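Local coordinates for 2-keto-3-deoxy-D-arabinonate dehydratase (Sulfolobus solfataricus, PDB 2Q1D), which catalyses the magnesium-dependent dehydration of 2-keto-3-deoxy-D-arabinonate to 2,5-dioxopentanoate in a pentose oxidation pathway leading to 2-oxoglutarate, at residues F116-P121 and Q180-A185; E75-G80 and D248-T253. All blocks are in the same frame, centred on the assembly; numbering follows the deposited sequence.

Contact 1 of 2, residues F116-P121 and Q180-A185; sequences FFKATP and QSKIYA. With DO4 (2,5-dioxopentanoic acid), chain C.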
loop_
_atom_site.group_PDB
_atom_site.type_symbol
_atom_site.label_atom_id
_atom_site.label_comp_id
_atom_site.label_asym_id
_atom_site.label_seq_id
_atom_site.Cartn_x
_atom_site.Cartn_y
_atom_site.Cartn_z
ATOM N N PHE A 116 -21.050 -24.754 11.226
ATOM C CA PHE A 116 -21.038 -23.537 12.042
ATOM C C PHE A 116 -19.823 -22.672 11.749
ATOM O O PHE A 116 -18.781 -23.166 11.298
ATOM C CB PHE A 116 -21.125 -23.861 13.552
ATOM C CG PHE A 116 -19.953 -24.666 14.072
ATOM C CD1 PHE A 116 -18.838 -24.031 14.597
ATOM C CD2 PHE A 116 -19.963 -26.067 14.008
ATOM C CE1 PHE A 116 -17.755 -24.786 15.057
ATOM C CE2 PHE A 116 -18.893 -26.825 14.458
ATOM C CZ PHE A 116 -17.786 -26.191 14.985
ATOM N N PHE A 117 -19.958 -21.378 12.012
ATOM C CA PHE A 117 -18.825 -20.479 11.925
ATOM C C PHE A 117 -17.933 -20.699 13.156
ATOM O O PHE A 117 -18.422 -20.623 14.297
ATOM C CB PHE A 117 -19.291 -19.028 11.851
ATOM C CG PHE A 117 -18.201 -18.063 11.528
ATOM C CD1 PHE A 117 -17.669 -17.231 12.519
ATOM C CD2 PHE A 117 -17.688 -17.983 10.248
ATOM C CE1 PHE A 117 -16.635 -16.311 12.233
ATOM C CE2 PHE A 117 -16.664 -17.080 9.948
ATOM C CZ PHE A 117 -16.136 -16.237 10.950
ATOM N N LYS A 118 -16.643 -20.962 12.919
ATOM C CA LYS A 118 -15.682 -21.203 14.003
ATOM C C LYS A 118 -14.853 -19.985 14.436
ATOM O O LYS A 118 -14.893 -19.612 15.617
ATOM C CB LYS A 118 -14.762 -22.395 13.690
ATOM C CG LYS A 118 -13.740 -22.718 14.797
ATOM C CD LYS A 118 -14.362 -22.843 16.200
ATOM C CE LYS A 118 -13.280 -23.024 17.258
ATOM N NZ LYS A 118 -13.777 -22.961 18.673
ATOM N N ALA A 119 -14.102 -19.377 13.509
ATOM C CA ALA A 119 -13.217 -18.251 13.875
ATOM C C ALA A 119 -12.796 -17.306 12.739
ATOM O O ALA A 119 -12.928 -17.629 11.545
ATOM C CB ALA A 119 -11.975 -18.785 14.576
ATOM N N THR A 120 -12.282 -16.142 13.139
ATOM C CA THR A 120 -11.567 -15.241 12.236
ATOM C C THR A 120 -10.081 -15.461 12.500
ATOM O O THR A 120 -9.734 -16.055 13.506
ATOM C CB THR A 120 -11.914 -13.773 12.486
ATOM O OG1 THR A 120 -11.766 -13.494 13.876
ATOM C CG2 THR A 120 -13.344 -13.472 12.085
ATOM N N PRO A 121 -9.197 -14.989 11.597
ATOM C CA PRO A 121 -7.773 -15.307 11.742
ATOM C C PRO A 121 -7.168 -14.821 13.070
ATOM O O PRO A 121 -6.318 -15.498 13.646
ATOM C CB PRO A 121 -7.120 -14.579 10.546
ATOM C CG PRO A 121 -8.081 -13.518 10.169
ATOM C CD PRO A 121 -9.433 -14.117 10.426
ATOM N N GLN A 180 -21.257 -18.631 21.366
ATOM C CA GLN A 180 -20.486 -18.165 22.523
ATOM C C GLN A 180 -19.530 -19.261 22.961
ATOM O O GLN A 180 -18.404 -18.986 23.369
ATOM C CB GLN A 180 -21.397 -17.763 23.688
ATOM C CG GLN A 180 -22.281 -16.540 23.418
ATOM C CD GLN A 180 -23.157 -16.164 24.618
ATOM O OE1 GLN A 180 -22.653 -15.736 25.665
ATOM N NE2 GLN A 180 -24.476 -16.316 24.467
ATOM N N SER A 181 -19.975 -20.507 22.832
ATOM C CA SER A 181 -19.171 -21.645 23.227
ATOM C C SER A 181 -18.031 -21.919 22.258
ATOM O O SER A 181 -17.049 -22.543 22.638
ATOM C CB SER A 181 -20.045 -22.889 23.350
ATOM O OG SER A 181 -19.906 -23.725 22.218
ATOM N N LYS A 182 -18.157 -21.447 21.016
ATOM C CA LYS A 182 -17.205 -21.788 19.944
ATOM C C LYS A 182 -16.244 -20.670 19.492
ATOM O O LYS A 182 -15.145 -20.962 19.009
ATOM C CB LYS A 182 -17.954 -22.350 18.723
ATOM C CG LYS A 182 -18.553 -23.750 18.909
ATOM C CD LYS A 182 -17.504 -24.840 18.774
ATOM C CE LYS A 182 -18.151 -26.188 18.814
ATOM N NZ LYS A 182 -17.169 -27.264 18.576
ATOM N N ILE A 183 -16.656 -19.406 19.653
ATOM C CA ILE A 183 -15.971 -18.255 19.032
ATOM C C ILE A 183 -15.498 -17.284 20.084
ATOM O O ILE A 183 -16.318 -16.621 20.694
ATOM C CB ILE A 183 -16.943 -17.449 18.071
ATOM C CG1 ILE A 183 -17.625 -18.376 17.044
ATOM C CG2 ILE A 183 -16.211 -16.279 17.378
ATOM C CD1 ILE A 183 -18.757 -17.711 16.237
ATOM N N TYR A 184 -14.185 -17.180 20.274
ATOM C CA TYR A 184 -13.581 -16.231 21.244
ATOM C C TYR A 184 -12.047 -16.259 21.073
ATOM O O TYR A 184 -11.503 -17.175 20.439
ATOM C CB TYR A 184 -13.968 -16.570 22.711
ATOM C CG TYR A 184 -13.622 -17.995 23.083
ATOM C CD1 TYR A 184 -12.363 -18.314 23.579
ATOM C CD2 TYR A 184 -14.533 -19.028 22.895
ATOM C CE1 TYR A 184 -12.016 -19.627 23.900
ATOM C CE2 TYR A 184 -14.203 -20.349 23.207
ATOM C CZ TYR A 184 -12.933 -20.644 23.711
ATOM O OH TYR A 184 -12.570 -21.948 24.018
ATOM N N ALA A 185 -11.345 -15.281 21.638
ATOM C CA ALA A 185 -9.901 -15.212 21.451
ATOM C C ALA A 185 -9.253 -16.526 21.887
ATOM O O ALA A 185 -9.455 -16.976 23.012
ATOM C CB ALA A 185 -9.325 -14.051 22.220
HETATM O O3 DO4 C . -22.123 -29.092 19.126
HETATM C C5 DO4 C . -21.910 -29.075 17.926
HETATM C C4 DO4 C . -20.484 -29.081 17.430
HETATM C C3 DO4 C . -20.059 -30.511 17.119
HETATM C C2 DO4 C . -18.582 -30.514 16.815
HETATM O O5 DO4 C . -17.939 -29.474 16.878
HETATM C C1 DO4 C . -17.888 -31.743 16.442
HETATM O O1 DO4 C . -18.523 -32.821 16.357
HETATM O O2 DO4 C . -16.656 -31.663 16.210
#
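Lys118 and Ile183 are the residues whose CA atoms come nearest, 5.8 Å apart, where strand 114-119 passes the end of helix 178-182. Ile183 is the first residue to leave helical angles. Opposite Val76 the strand carries a classic beta bulge at Lys118 and Ala119. Lys118 begins by heading away from the helix, but a bend at chi2 (50°) swings its chain back, and NZ donates a hydrogen bond to the carbonyl O of Lys182; the modelled separation is too short to be taken literally at this resolution. The same NZ bonds to the carbonyls of Val165 and Cys187 and forms a salt bridge with Asp164. Lys182, also bent at chi2, runs past the Phe116 ring at about a right angle, its CD 3.7 Å from Phe116 CE1. Its tip reaches the bound dioxopentanoic acid, Lys182 NZ giving a hydrogen bond to O5 of the ligand at 2.9 Å, while Phe116 CE2 lies 3.7 Å from that O5. Further along the strand, Ile183 CD1 meets the edge of the Phe117 ring, 3.9 Å from Phe117 CD1, and Ile183 CG1 rests 3.3 Å from Lys118 O. Lys182 is a substrate-binding residue and Asp164 a magnesium ligand: this is the active site of an FAH-family enzyme, with Lys118 a second-shell lysine that probably ties the helix end to the strand.

Contact 2 of 2, residues E75-G80 and D248-T253; sequences EVWGSG and DGTILT. With DO4 (2,5-dioxopentanoic acid), chain C.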
loop_
_atom_site.group_PDB
_atom_site.type_symbol
_atom_site.label_atom_id
_atom_site.label_comp_id
_atom_site.label_asym_id
_atom_site.label_seq_id
_atom_site.Cartn_x
_atom_site.Cartn_y
_atom_site.Cartn_z
ATOM N N GLU A 75 -11.340 -17.092 6.978
ATOM C CA GLU A 75 -12.501 -17.637 7.694
ATOM C C GLU A 75 -12.259 -19.086 8.100
ATOM O O GLU A 75 -11.721 -19.884 7.320
ATOM C CB GLU A 75 -13.763 -17.582 6.827
ATOM C CG GLU A 75 -14.210 -16.171 6.473
ATOM C CD GLU A 75 -15.433 -16.110 5.565
ATOM O OE1 GLU A 75 -16.129 -17.146 5.366
ATOM O OE2 GLU A 75 -15.688 -14.994 5.062
ATOM N N VAL A 76 -12.669 -19.421 9.326
ATOM C CA VAL A 76 -12.665 -20.811 9.804
ATOM C C VAL A 76 -14.104 -21.249 10.085
ATOM O O VAL A 76 -14.847 -20.540 10.760
ATOM C CB VAL A 76 -11.757 -21.019 11.060
ATOM C CG1 VAL A 76 -11.557 -22.497 11.327
ATOM C CG2 VAL A 76 -10.403 -20.377 10.861
ATOM N N TRP A 77 -14.478 -22.407 9.543
ATOM C CA TRP A 77 -15.818 -22.978 9.696
ATOM C C TRP A 77 -15.681 -24.390 10.239
ATOM O O TRP A 77 -14.723 -25.113 9.899
ATOM C CB TRP A 77 -16.552 -23.057 8.344
ATOM C CG TRP A 77 -17.005 -21.730 7.809
ATOM C CD1 TRP A 77 -16.243 -20.807 7.152
ATOM C CD2 TRP A 77 -18.323 -21.183 7.881
ATOM N NE1 TRP A 77 -17.002 -19.715 6.818
ATOM C CE2 TRP A 77 -18.285 -19.921 7.255
ATOM C CE3 TRP A 77 -19.531 -21.632 8.419
ATOM C CZ2 TRP A 77 -19.403 -19.105 7.156
ATOM C CZ3 TRP A 77 -20.640 -20.824 8.315
ATOM C CH2 TRP A 77 -20.568 -19.574 7.691
ATOM N N GLY A 78 -16.670 -24.797 11.033
ATOM C CA GLY A 78 -16.693 -26.137 11.594
ATOM C C GLY A 78 -17.853 -27.010 11.167
ATOM O O GLY A 78 -18.956 -26.526 10.885
ATOM N N SER A 79 -17.588 -28.311 11.135
ATOM C CA SER A 79 -18.613 -29.325 10.945
ATOM C C SER A 79 -18.889 -30.058 12.267
ATOM O O SER A 79 -17.983 -30.244 13.098
ATOM C CB SER A 79 -18.159 -30.328 9.891
ATOM O OG SER A 79 -19.197 -30.598 8.967
ATOM N N GLY A 80 -20.141 -30.476 12.449
ATOM C CA GLY A 80 -20.566 -31.181 13.661
ATOM C C GLY A 80 -21.152 -32.565 13.430
ATOM O O GLY A 80 -21.877 -32.794 12.452
ATOM N N ASP A 248 -10.472 -17.532 -0.598
ATOM C CA ASP A 248 -9.361 -18.472 -0.742
ATOM C C ASP A 248 -8.619 -18.609 0.580
ATOM O O ASP A 248 -8.273 -17.599 1.215
ATOM C CB ASP A 248 -8.370 -18.014 -1.826
ATOM C CG ASP A 248 -8.936 -18.101 -3.232
ATOM O OD1 ASP A 248 -9.807 -18.971 -3.485
ATOM O OD2 ASP A 248 -8.490 -17.306 -4.092
ATOM N N GLY A 249 -8.382 -19.858 0.984
ATOM C CA GLY A 249 -7.613 -20.142 2.186
ATOM C C GLY A 249 -8.468 -20.417 3.410
ATOM O O GLY A 249 -7.951 -20.598 4.503
ATOM N N THR A 250 -9.780 -20.441 3.224
ATOM C CA THR A 250 -10.705 -20.825 4.266
ATOM C C THR A 250 -10.336 -22.210 4.832
ATOM O O THR A 250 -9.923 -23.118 4.087
ATOM C CB THR A 250 -12.155 -20.786 3.715
ATOM O OG1 THR A 250 -12.568 -19.425 3.609
ATOM C CG2 THR A 250 -13.140 -21.498 4.605
ATOM N N ILE A 251 -10.456 -22.350 6.156
ATOM C CA ILE A 251 -10.336 -23.652 6.783
ATOM C C ILE A 251 -11.702 -24.204 7.204
ATOM O O ILE A 251 -12.482 -23.532 7.897
ATOM C CB ILE A 251 -9.320 -23.653 7.959
ATOM C CG1 ILE A 251 -7.913 -23.329 7.437
ATOM C CG2 ILE A 251 -9.303 -25.026 8.665
ATOM C CD1 ILE A 251 -6.870 -23.023 8.516
ATOM N N LEU A 252 -11.985 -25.422 6.740
ATOM C CA LEU A 252 -13.099 -26.218 7.244
ATOM C C LEU A 252 -12.591 -27.324 8.152
ATOM O O LEU A 252 -11.797 -28.176 7.726
ATOM C CB LEU A 252 -13.892 -26.855 6.100
ATOM C CG LEU A 252 -15.063 -27.734 6.558
ATOM C CD1 LEU A 252 -16.129 -26.898 7.250
ATOM C CD2 LEU A 252 -15.675 -28.498 5.409
ATOM N N THR A 253 -13.054 -27.320 9.396
ATOM C CA THR A 253 -12.675 -28.372 10.333
ATOM C C THR A 253 -13.788 -29.421 10.404
ATOM O O THR A 253 -14.947 -29.114 10.721
ATOM C CB THR A 253 -12.221 -27.825 11.734
ATOM O OG1 THR A 253 -11.888 -28.919 12.595
ATOM C CG2 THR A 253 -13.283 -26.997 12.398
HETATM O O3 DO4 C . -22.123 -29.092 19.126
HETATM C C5 DO4 C . -21.910 -29.075 17.926
HETATM C C4 DO4 C . -20.484 -29.081 17.430
HETATM C C3 DO4 C . -20.059 -30.511 17.119
HETATM C C2 DO4 C . -18.582 -30.514 16.815
HETATM O O5 DO4 C . -17.939 -29.474 16.878
HETATM C C1 DO4 C . -17.888 -31.743 16.442
HETATM O O1 DO4 C . -18.523 -32.821 16.357
HETATM O O2 DO4 C . -16.656 -31.663 16.210
#
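Trp77 holds CG anti to its own carbonyl carbon (chi1 -72°), and Thr250 holds its methyl anti to the backbone N; the two settings bring Trp77 CD1 and Thr250 CG2 to 4.1 Å, the methyl approaching the indole obliquely. Beside them Leu252 CD1 packs against Trp77 CB at 4.0 Å. The indole N-H points back to Glu75, just before the strand: Trp77 NE1 to Glu75 OE1 is 3.1 Å, nearly straight (176°), with the oxygen in the ring plane but met on its anti side. Glu75 OE2 is left to pair with Arg123 of the second subunit. Replacing Trp77 by an alanine would probably leave Glu75 OE1 without this N-H and open a gap beside the Thr250 methyl. On the face shared by Val76 and Ile251, Thr253 OG1 is hydrogen-bonded to OE2 of Glu145, a magnesium ligand, and the methyl, Thr253 CG2, comes within 3.6 Å of Gly78 CA. The backbones run parallel, the strand axes 17° apart. Trp77 N donates to Ile251 O at 2.8 Å and Trp77 O accepts from Thr253 N at 2.8 Å, flanked by Ile251 N to Glu75 O and Ser79 N to Thr253 O. At the start of 248-253, Gly249 and Thr250 form a G1 beta bulge facing Leu150. Past Ser79, Gly80 CA lies 3.6 Å from C3 of the bound dioxopentanoic acid. This is a parallel strand pair in the beta core of an FAH-family domain, its C-terminal ends directed at the metal and substrate site.

In the fold
Contact 1 and contact 2 have centres about 11 Å apart and meet where strand 114-119 lies antiparallel beside 76-80, which in turn pairs with 250-253. Phe116 O to Gly78 N, 2.7 Å, and Lys118 N to Val76 O, 2.8 Å, are probable hydrogen bonds that join them. The Phe117 and Trp77 rings also meet edge-to-face, with Phe117 CD2 3.6 Å from Trp77 CE2, and Phe117 stacks on its counterpart in the second subunit. Both contacts reach the same dioxopentanoic acid, which Ile81 and Thr256 bind as well through their backbone N atoms. Thr253 lies about 6 Å and Lys182 about 3 Å from the magnesium ion, nearest side-chain atom to metal.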